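Local coordinates for spore coat polysaccharide biosynthesis protein SpsE (PDB 1VLI) that probably acts as an N-acylneuraminate-9-phosphate synthase of the NeuB family, working in the biosynthesis of spore coat polysaccharide, at residues P160-T165 / Q187-H192; E218-F223 / A242-K247. All coordinates share one frame; numbering follows the deposited sequence.

Interaction 1: P160-T165 / Q187-H192; sequences PMIFST and QIAIMH
The ring of Phe163 lies alongside Ile190 and reaches Ile188 on the same face of two parallel neighbouring strands. Its CZ is 3.7 Å from Ile190 CG1, and its CE2 is 3.7 Å from Ile188 CG2. A chi1 of 74° sets CG between the backbone N and the carbonyl carbon and turns the ring toward the neighbouring strand. Thr165 CG2 extends this apolar row, 3.6 Å from Ile190 CG2. An alanine in place of Phe163 would probably open a gap beside Ile190 and leave Ile190 CG1 and Ile188 CG2 without the ring they pack on.

The other face looks into the barrel. There Ile162 CG2 packs 3.5 Å from Met191 CG, and the selenium of this selenomethionine lies slightly farther off. Ser164 OG is hydrogen-bonded to Lys139 NZ, and zinc lies about 8 Å from this side chain.

The start of the pair is looser. Gln187 is partly exposed, and its OE1 comes only to 3.9 Å from Pro160 CG. Asn185 and Asn158 hold its NE2.

Four backbone bonds run in parallel register, from Met161 N to Gln187 O through to Met191 N to Phe163 O. The last is nearly straight, at 176°. Beyond it Thr165 OG1 donates to Met191 O at 2.7 Å and is also hydrogen-bonded to Lys301 NZ. The helix side is thus apolar, and the inner face is apolar until Ser164. Polar groups gather at the C-terminal ends, where the Ser164 and Thr165 hydroxyls each pair with a lysine.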
ATOM      1  N   PRO A 160       3.639  10.655   7.973  1.00 60.17           N
ATOM      2  CA  PRO A 160       3.885   9.237   8.092  1.00 59.63           C
ATOM      3  C   PRO A 160       3.685   8.482   6.773  1.00 58.95           C
ATOM      4  O   PRO A 160       2.861   8.853   5.931  1.00 55.73           O
ATOM      5  CB  PRO A 160       2.861   8.810   9.139  1.00 58.99           C
ATOM      6  CG  PRO A 160       2.751  10.008   9.997  1.00 58.28           C
ATOM      7  CD  PRO A 160       2.737  11.147   9.033  1.00 58.55           C
HETATM    8  N   MSE A 161       4.445   7.406   6.613  1.00 58.92           N
HETATM    9  CA  MSE A 161       4.355   6.608   5.416  1.00 56.33           C
HETATM   10  C   MSE A 161       4.241   5.160   5.743  1.00 55.64           C
HETATM   11  O   MSE A 161       4.980   4.657   6.601  1.00 57.48           O
HETATM   12  CB  MSE A 161       5.537   6.907   4.581  1.00 53.32           C
HETATM   13  CG  MSE A 161       5.268   8.207   3.876  1.00 57.38           C
HETATM   14 SE   MSE A 161       6.498   8.735   2.630  1.00 71.19          SE
HETATM   15  CE  MSE A 161       6.363   7.300   1.252  1.00 63.15           C
ATOM     16  N   ILE A 162       3.249   4.510   5.144  1.00 54.72           N
ATOM     17  CA  ILE A 162       3.030   3.079   5.371  1.00 56.24           C
ATOM     18  C   ILE A 162       3.218   2.384   4.056  1.00 57.61           C
ATOM     19  O   ILE A 162       2.498   2.708   3.099  1.00 59.61           O
ATOM     20  CB  ILE A 162       1.607   2.815   5.854  1.00 58.32           C
ATOM     21  CG1 ILE A 162       1.272   3.696   7.057  1.00 54.65           C
ATOM     22  CG2 ILE A 162       1.419   1.333   6.197  1.00 47.61           C
ATOM     23  CD1 ILE A 162      -0.203   3.692   7.396  1.00 55.18           C
ATOM     24  N   PHE A 163       4.184   1.468   3.966  1.00 55.58           N
ATOM     25  CA  PHE A 163       4.336   0.766   2.690  1.00 53.02           C
ATOM     26  C   PHE A 163       4.229  -0.747   2.809  1.00 54.16           C
ATOM     27  O   PHE A 163       4.595  -1.326   3.820  1.00 60.18           O
ATOM     28  CB  PHE A 163       5.519   1.271   1.863  1.00 48.30           C
ATOM     29  CG  PHE A 163       6.870   0.853   2.371  1.00 58.98           C
ATOM     30  CD1 PHE A 163       7.426  -0.405   2.018  1.00 48.63           C
ATOM     31  CD2 PHE A 163       7.631   1.727   3.142  1.00 52.62           C
ATOM     32  CE1 PHE A 163       8.684  -0.755   2.422  1.00 45.11           C
ATOM     33  CE2 PHE A 163       8.910   1.359   3.580  1.00 58.51           C
ATOM     34  CZ  PHE A 163       9.446   0.124   3.204  1.00 41.97           C
ATOM     35  N   SER A 164       3.648  -1.365   1.790  1.00 50.71           N
ATOM     36  CA  SER A 164       3.364  -2.764   1.829  1.00 51.87           C
ATOM     37  C   SER A 164       4.440  -3.532   1.069  1.00 52.23           C
ATOM     38  O   SER A 164       5.173  -2.965   0.264  1.00 53.02           O
ATOM     39  CB  SER A 164       1.983  -2.989   1.253  1.00 51.19           C
ATOM     40  OG  SER A 164       1.013  -2.889   2.291  1.00 66.77           O
ATOM     41  N   THR A 165       4.550  -4.819   1.320  1.00 55.34           N
ATOM     42  CA  THR A 165       5.677  -5.568   0.769  1.00 56.73           C
ATOM     43  C   THR A 165       5.335  -6.918   0.136  1.00 58.24           C
ATOM     44  O   THR A 165       6.170  -7.842   0.179  1.00 60.27           O
ATOM     45  CB  THR A 165       6.727  -5.796   1.872  1.00 58.21           C
ATOM     46  OG1 THR A 165       6.154  -6.600   2.906  1.00 53.08           O
ATOM     47  CG2 THR A 165       7.109  -4.476   2.580  1.00 55.91           C
ATOM     48  N   GLN A 187       9.388   8.691   9.702  1.00 60.10           N
ATOM     49  CA  GLN A 187       8.115   8.136  10.227  1.00 57.97           C
ATOM     50  C   GLN A 187       7.571   7.072   9.280  1.00 56.16           C
ATOM     51  O   GLN A 187       6.623   7.321   8.522  1.00 52.40           O
ATOM     52  CB  GLN A 187       7.065   9.248  10.393  1.00 57.59           C
ATOM     53  CG  GLN A 187       7.642  10.563  10.900  1.00 60.01           C
ATOM     54  CD  GLN A 187       6.782  11.762  10.532  1.00 63.93           C
ATOM     55  OE1 GLN A 187       5.850  12.067  11.261  1.00 60.27           O
ATOM     56  NE2 GLN A 187       7.098  12.451   9.402  1.00 50.49           N
ATOM     57  N   ILE A 188       8.198   5.897   9.317  1.00 56.58           N
ATOM     58  CA  ILE A 188       7.967   4.838   8.323  1.00 54.44           C
ATOM     59  C   ILE A 188       7.402   3.602   9.001  1.00 52.50           C
ATOM     60  O   ILE A 188       7.837   3.255  10.090  1.00 49.99           O
ATOM     61  CB  ILE A 188       9.286   4.494   7.647  1.00 56.56           C
ATOM     62  CG1 ILE A 188       9.857   5.722   6.966  1.00 51.43           C
ATOM     63  CG2 ILE A 188       9.133   3.343   6.656  1.00 54.25           C
ATOM     64  CD1 ILE A 188      11.315   5.546   6.544  1.00 48.56           C
ATOM     65  N   ALA A 189       6.400   2.977   8.373  1.00 53.44           N
ATOM     66  CA  ALA A 189       5.837   1.687   8.816  1.00 53.05           C
ATOM     67  C   ALA A 189       5.872   0.763   7.603  1.00 54.79           C
ATOM     68  O   ALA A 189       5.554   1.194   6.484  1.00 54.97           O
ATOM     69  CB  ALA A 189       4.416   1.825   9.335  1.00 46.77           C
ATOM     70  N   ILE A 190       6.239  -0.494   7.831  1.00 53.10           N
ATOM     71  CA  ILE A 190       6.448  -1.464   6.741  1.00 52.99           C
ATOM     72  C   ILE A 190       5.463  -2.596   6.989  1.00 52.64           C
ATOM     73  O   ILE A 190       5.511  -3.200   8.043  1.00 50.77           O
ATOM     74  CB  ILE A 190       7.901  -2.011   6.800  1.00 54.36           C
ATOM     75  CG1 ILE A 190       8.916  -0.855   6.722  1.00 56.69           C
ATOM     76  CG2 ILE A 190       8.150  -3.047   5.689  1.00 49.47           C
ATOM     77  CD1 ILE A 190      10.364  -1.280   6.657  1.00 52.37           C
HETATM   78  N   MSE A 191       4.549  -2.859   6.049  1.00 51.85           N
HETATM   79  CA  MSE A 191       3.569  -3.929   6.239  1.00 50.98           C
HETATM   80  C   MSE A 191       4.056  -5.202   5.544  1.00 53.44           C
HETATM   81  O   MSE A 191       4.423  -5.170   4.392  1.00 57.44           O
HETATM   82  CB  MSE A 191       2.211  -3.564   5.685  1.00 49.57           C
HETATM   83  CG  MSE A 191       1.656  -2.158   6.122  1.00 50.72           C
HETATM   84 SE   MSE A 191       1.247  -2.125   8.000  1.00 61.36          SE
HETATM   85  CE  MSE A 191      -0.496  -3.005   7.956  1.00 66.65           C
ATOM     86  N   HIS A 192       4.042  -6.315   6.248  1.00 53.62           N
ATOM     87  CA  HIS A 192       4.148  -7.620   5.616  1.00 57.63           C
ATOM     88  C   HIS A 192       2.787  -7.966   5.069  1.00 57.69           C
ATOM     89  O   HIS A 192       1.781  -7.564   5.634  1.00 63.11           O
ATOM     90  CB  HIS A 192       4.588  -8.676   6.637  1.00 53.74           C
ATOM     91  CG  HIS A 192       4.519 -10.077   6.119  1.00 57.84           C
ATOM     92  ND1 HIS A 192       5.115 -10.464   4.935  1.00 53.06           N
ATOM     93  CD2 HIS A 192       3.931 -11.184   6.627  1.00 56.84           C
ATOM     94  CE1 HIS A 192       4.909 -11.754   4.748  1.00 55.76           C
ATOM     95  NE2 HIS A 192       4.203 -12.216   5.761  1.00 61.43           N
TER

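Interaction 2: E218-F223 / A242-K247; sequences EAVIGF and AKLIEK
Val220 and Lys243 meet near the start of two parallel strands, and the one bridge of the pair is Phe223 with Ile245. Three backbone hydrogen bonds hold it. Lys243 N gives to Ile221 O at 2.8 Å. Phe223 N gives to Leu244 O at 2.9 Å. Phe223 O then accepts from Glu246 N at 3.0 Å. Phe223 thus uses both its N-H and its carbonyl, the alternation expected of a parallel bridge. CA-H...O contacts add to this, with Ile245 CA 3.3 Å from Phe223 O.

The apolar contacts are few. Val220 CG1 touches Lys243 CB at 3.5 Å and also meets Leu244 CD1. The same Leu244 methyl leans over the peptide between Ile221 and Gly222, 3.8 Å from Gly222 N. Gly222 has no side chain, and a beta carbon there would probably come too close to Leu244 O. Ile245 CD1 reaches Phe223 CB at 4.0 Å and sits at the ring's edge, near its plane. With chi1 at 179°, the Phe223 ring leads off from the partner strand.

The charged ends find partners beyond the pair. Lys243 NZ hydrogen-bonds to Ala27 O. Glu246 OE1 is hydrogen-bonded to Ser224 OG, and OE2 forms a salt bridge with Lys62. The Glu246 side chain lies about 5 Å from zinc, which His226 and His248 bind.

The pair belongs to the beta-alpha-beta unit formed with helix 232-239. That helix covers Phe223 and Ile245, while helix 208-215 covers Ile221 and also touches Phe223. Leu244 and Glu246 instead touch Met191 of strand 188-193.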
ATOM      1  N   GLU A 218      14.478   0.847  13.256  1.00 63.68           N
ATOM      2  CA  GLU A 218      13.837   2.171  13.361  1.00 66.06           C
ATOM      3  C   GLU A 218      12.499   2.276  12.615  1.00 66.93           C
ATOM      4  O   GLU A 218      11.859   3.333  12.627  1.00 70.23           O
ATOM      5  CB  GLU A 218      14.780   3.279  12.885  1.00 64.97           C
ATOM      6  CG  GLU A 218      15.796   3.735  13.924  1.00 74.58           C
ATOM      7  CD  GLU A 218      16.866   4.614  13.304  1.00 90.28           C
ATOM      8  OE1 GLU A 218      16.635   5.847  13.162  1.00 88.03           O
ATOM      9  OE2 GLU A 218      17.935   4.063  12.931  1.00 94.37           O
ATOM     10  N   ALA A 219      12.097   1.209  11.925  1.00 64.04           N
ATOM     11  CA  ALA A 219      10.800   1.166  11.268  1.00 59.02           C
ATOM     12  C   ALA A 219       9.842   0.524  12.259  1.00 58.74           C
ATOM     13  O   ALA A 219      10.293  -0.197  13.179  1.00 57.18           O
ATOM     14  CB  ALA A 219      10.876   0.372  10.010  1.00 56.79           C
ATOM     15  N   VAL A 220       8.543   0.840  12.117  1.00 53.58           N
ATOM     16  CA  VAL A 220       7.473   0.138  12.815  1.00 51.21           C
ATOM     17  C   VAL A 220       6.917  -0.880  11.840  1.00 51.06           C
ATOM     18  O   VAL A 220       6.629  -0.527  10.704  1.00 53.83           O
ATOM     19  CB  VAL A 220       6.292   1.084  13.226  1.00 52.15           C
ATOM     20  CG1 VAL A 220       5.303   0.299  14.067  1.00 44.59           C
ATOM     21  CG2 VAL A 220       6.803   2.303  13.980  1.00 47.49           C
ATOM     22  N   ILE A 221       6.715  -2.116  12.283  1.00 54.08           N
ATOM     23  CA  ILE A 221       6.317  -3.217  11.380  1.00 57.17           C
ATOM     24  C   ILE A 221       4.864  -3.632  11.617  1.00 53.41           C
ATOM     25  O   ILE A 221       4.468  -3.867  12.757  1.00 48.61           O
ATOM     26  CB  ILE A 221       7.261  -4.466  11.565  1.00 58.38           C
ATOM     27  CG1 ILE A 221       8.738  -4.094  11.387  1.00 61.13           C
ATOM     28  CG2 ILE A 221       6.948  -5.575  10.549  1.00 62.98           C
ATOM     29  CD1 ILE A 221       9.150  -3.939   9.991  1.00 46.68           C
ATOM     30  N   GLY A 222       4.078  -3.725  10.543  1.00 51.15           N
ATOM     31  CA  GLY A 222       2.728  -4.305  10.630  1.00 50.60           C
ATOM     32  C   GLY A 222       2.452  -5.520   9.758  1.00 53.92           C
ATOM     33  O   GLY A 222       3.392  -6.207   9.235  1.00 56.14           O
ATOM     34  N   PHE A 223       1.165  -5.811   9.627  1.00 53.30           N
ATOM     35  CA  PHE A 223       0.661  -6.927   8.826  1.00 55.22           C
ATOM     36  C   PHE A 223      -0.672  -6.557   8.170  1.00 57.31           C
ATOM     37  O   PHE A 223      -1.641  -6.289   8.876  1.00 53.36           O
ATOM     38  CB  PHE A 223       0.448  -8.117   9.758  1.00 53.36           C
ATOM     39  CG  PHE A 223      -0.085  -9.358   9.090  1.00 56.69           C
ATOM     40  CD1 PHE A 223       0.575  -9.928   7.999  1.00 58.05           C
ATOM     41  CD2 PHE A 223      -1.201 -10.015   9.616  1.00 49.47           C
ATOM     42  CE1 PHE A 223       0.108 -11.106   7.390  1.00 60.45           C
ATOM     43  CE2 PHE A 223      -1.691 -11.196   9.018  1.00 52.95           C
ATOM     44  CZ  PHE A 223      -1.026 -11.753   7.908  1.00 61.66           C
ATOM     45  N   ALA A 242       3.720  -7.384  15.687  1.00 52.60           N
ATOM     46  CA  ALA A 242       3.144  -6.438  14.683  1.00 49.89           C
ATOM     47  C   ALA A 242       2.528  -5.233  15.407  1.00 48.90           C
ATOM     48  O   ALA A 242       1.918  -5.404  16.436  1.00 47.33           O
ATOM     49  CB  ALA A 242       2.059  -7.140  13.844  1.00 45.27           C
ATOM     50  N   LYS A 243       2.692  -4.024  14.891  1.00 51.01           N
ATOM     51  CA  LYS A 243       2.128  -2.838  15.582  1.00 54.62           C
ATOM     52  C   LYS A 243       0.998  -2.110  14.810  1.00 55.63           C
ATOM     53  O   LYS A 243       0.432  -1.114  15.297  1.00 57.06           O
ATOM     54  CB  LYS A 243       3.250  -1.862  15.966  1.00 56.46           C
ATOM     55  CG  LYS A 243       4.388  -2.478  16.782  1.00 54.43           C
ATOM     56  CD  LYS A 243       3.890  -2.999  18.129  1.00 59.00           C
ATOM     57  CE  LYS A 243       3.363  -1.889  19.034  1.00 56.48           C
ATOM     58  NZ  LYS A 243       3.126  -2.382  20.438  1.00 56.29           N
ATOM     59  N   LEU A 244       0.722  -2.603  13.601  1.00 53.29           N
ATOM     60  CA  LEU A 244      -0.457  -2.266  12.836  1.00 53.60           C
ATOM     61  C   LEU A 244      -0.982  -3.519  12.171  1.00 57.18           C
ATOM     62  O   LEU A 244      -0.204  -4.455  11.835  1.00 58.20           O
ATOM     63  CB  LEU A 244      -0.173  -1.244  11.744  1.00 53.39           C
ATOM     64  CG  LEU A 244       0.823  -0.087  11.858  1.00 45.43           C
ATOM     65  CD1 LEU A 244       2.264  -0.642  11.779  1.00 57.42           C
ATOM     66  CD2 LEU A 244       0.560   0.766  10.680  1.00 39.93           C
ATOM     67  N   ILE A 245      -2.310  -3.537  12.007  1.00 56.27           N
ATOM     68  CA  ILE A 245      -3.042  -4.625  11.347  1.00 54.06           C
ATOM     69  C   ILE A 245      -3.997  -3.975  10.388  1.00 56.37           C
ATOM     70  O   ILE A 245      -4.717  -3.045  10.768  1.00 59.21           O
ATOM     71  CB  ILE A 245      -3.858  -5.488  12.358  1.00 51.34           C
ATOM     72  CG1 ILE A 245      -2.984  -6.144  13.423  1.00 53.03           C
ATOM     73  CG2 ILE A 245      -4.717  -6.558  11.653  1.00 49.15           C
ATOM     74  CD1 ILE A 245      -1.863  -7.181  12.849  1.00 39.05           C
ATOM     75  N   GLU A 246      -4.020  -4.471   9.160  1.00 55.75           N
ATOM     76  CA  GLU A 246      -4.995  -4.037   8.169  1.00 59.72           C
ATOM     77  C   GLU A 246      -5.846  -5.266   7.788  1.00 58.91           C
ATOM     78  O   GLU A 246      -5.297  -6.357   7.522  1.00 51.64           O
ATOM     79  CB  GLU A 246      -4.253  -3.484   6.963  1.00 59.64           C
ATOM     80  CG  GLU A 246      -5.068  -2.668   5.976  1.00 66.99           C
ATOM     81  CD  GLU A 246      -4.245  -2.257   4.755  1.00 68.13           C
ATOM     82  OE1 GLU A 246      -2.996  -2.442   4.753  1.00 77.44           O
ATOM     83  OE2 GLU A 246      -4.849  -1.753   3.780  1.00 87.88           O
ATOM     84  N   LYS A 247      -7.178  -5.103   7.814  1.00 55.98           N
ATOM     85  CA  LYS A 247      -8.111  -6.150   7.371  1.00 56.32           C
ATOM     86  C   LYS A 247      -9.251  -5.528   6.576  1.00 58.91           C
ATOM     87  O   LYS A 247      -9.739  -4.444   6.952  1.00 57.21           O
ATOM     88  CB  LYS A 247      -8.685  -6.890   8.586  1.00 56.98           C
ATOM     89  CG  LYS A 247      -9.388  -8.225   8.299  1.00 55.73           C
ATOM     90  CD  LYS A 247      -8.457  -9.410   8.378  1.00 54.14           C
ATOM     91  CE  LYS A 247      -9.233 -10.703   8.623  1.00 57.64           C
ATOM     92  NZ  LYS A 247      -8.331 -11.893   8.522  1.00 54.54           N
TER

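Interactions 1 and 2 belong to one parallel sheet, the TIM-type barrel of the NeuB family region. Their centres are about 7 Å apart. They come in series along the chain, interaction 1 closing before interaction 2 opens. Each joins the strands of a beta-alpha-beta unit, around helix 170-181 in the first and helix 232-239 in the second. Strands 188-193 and 220-225 are neighbours, so the two contacts are joined directly: Ile190 N to Val220 O, at 2.9 Å, is a probable hydrogen bond. Together they span four consecutive strands of the barrel, 161-164, 188-193, 220-225 and 244-248. Ser164 and Glu246 face the neighbourhood of the zinc, which is bound by His226 and His248.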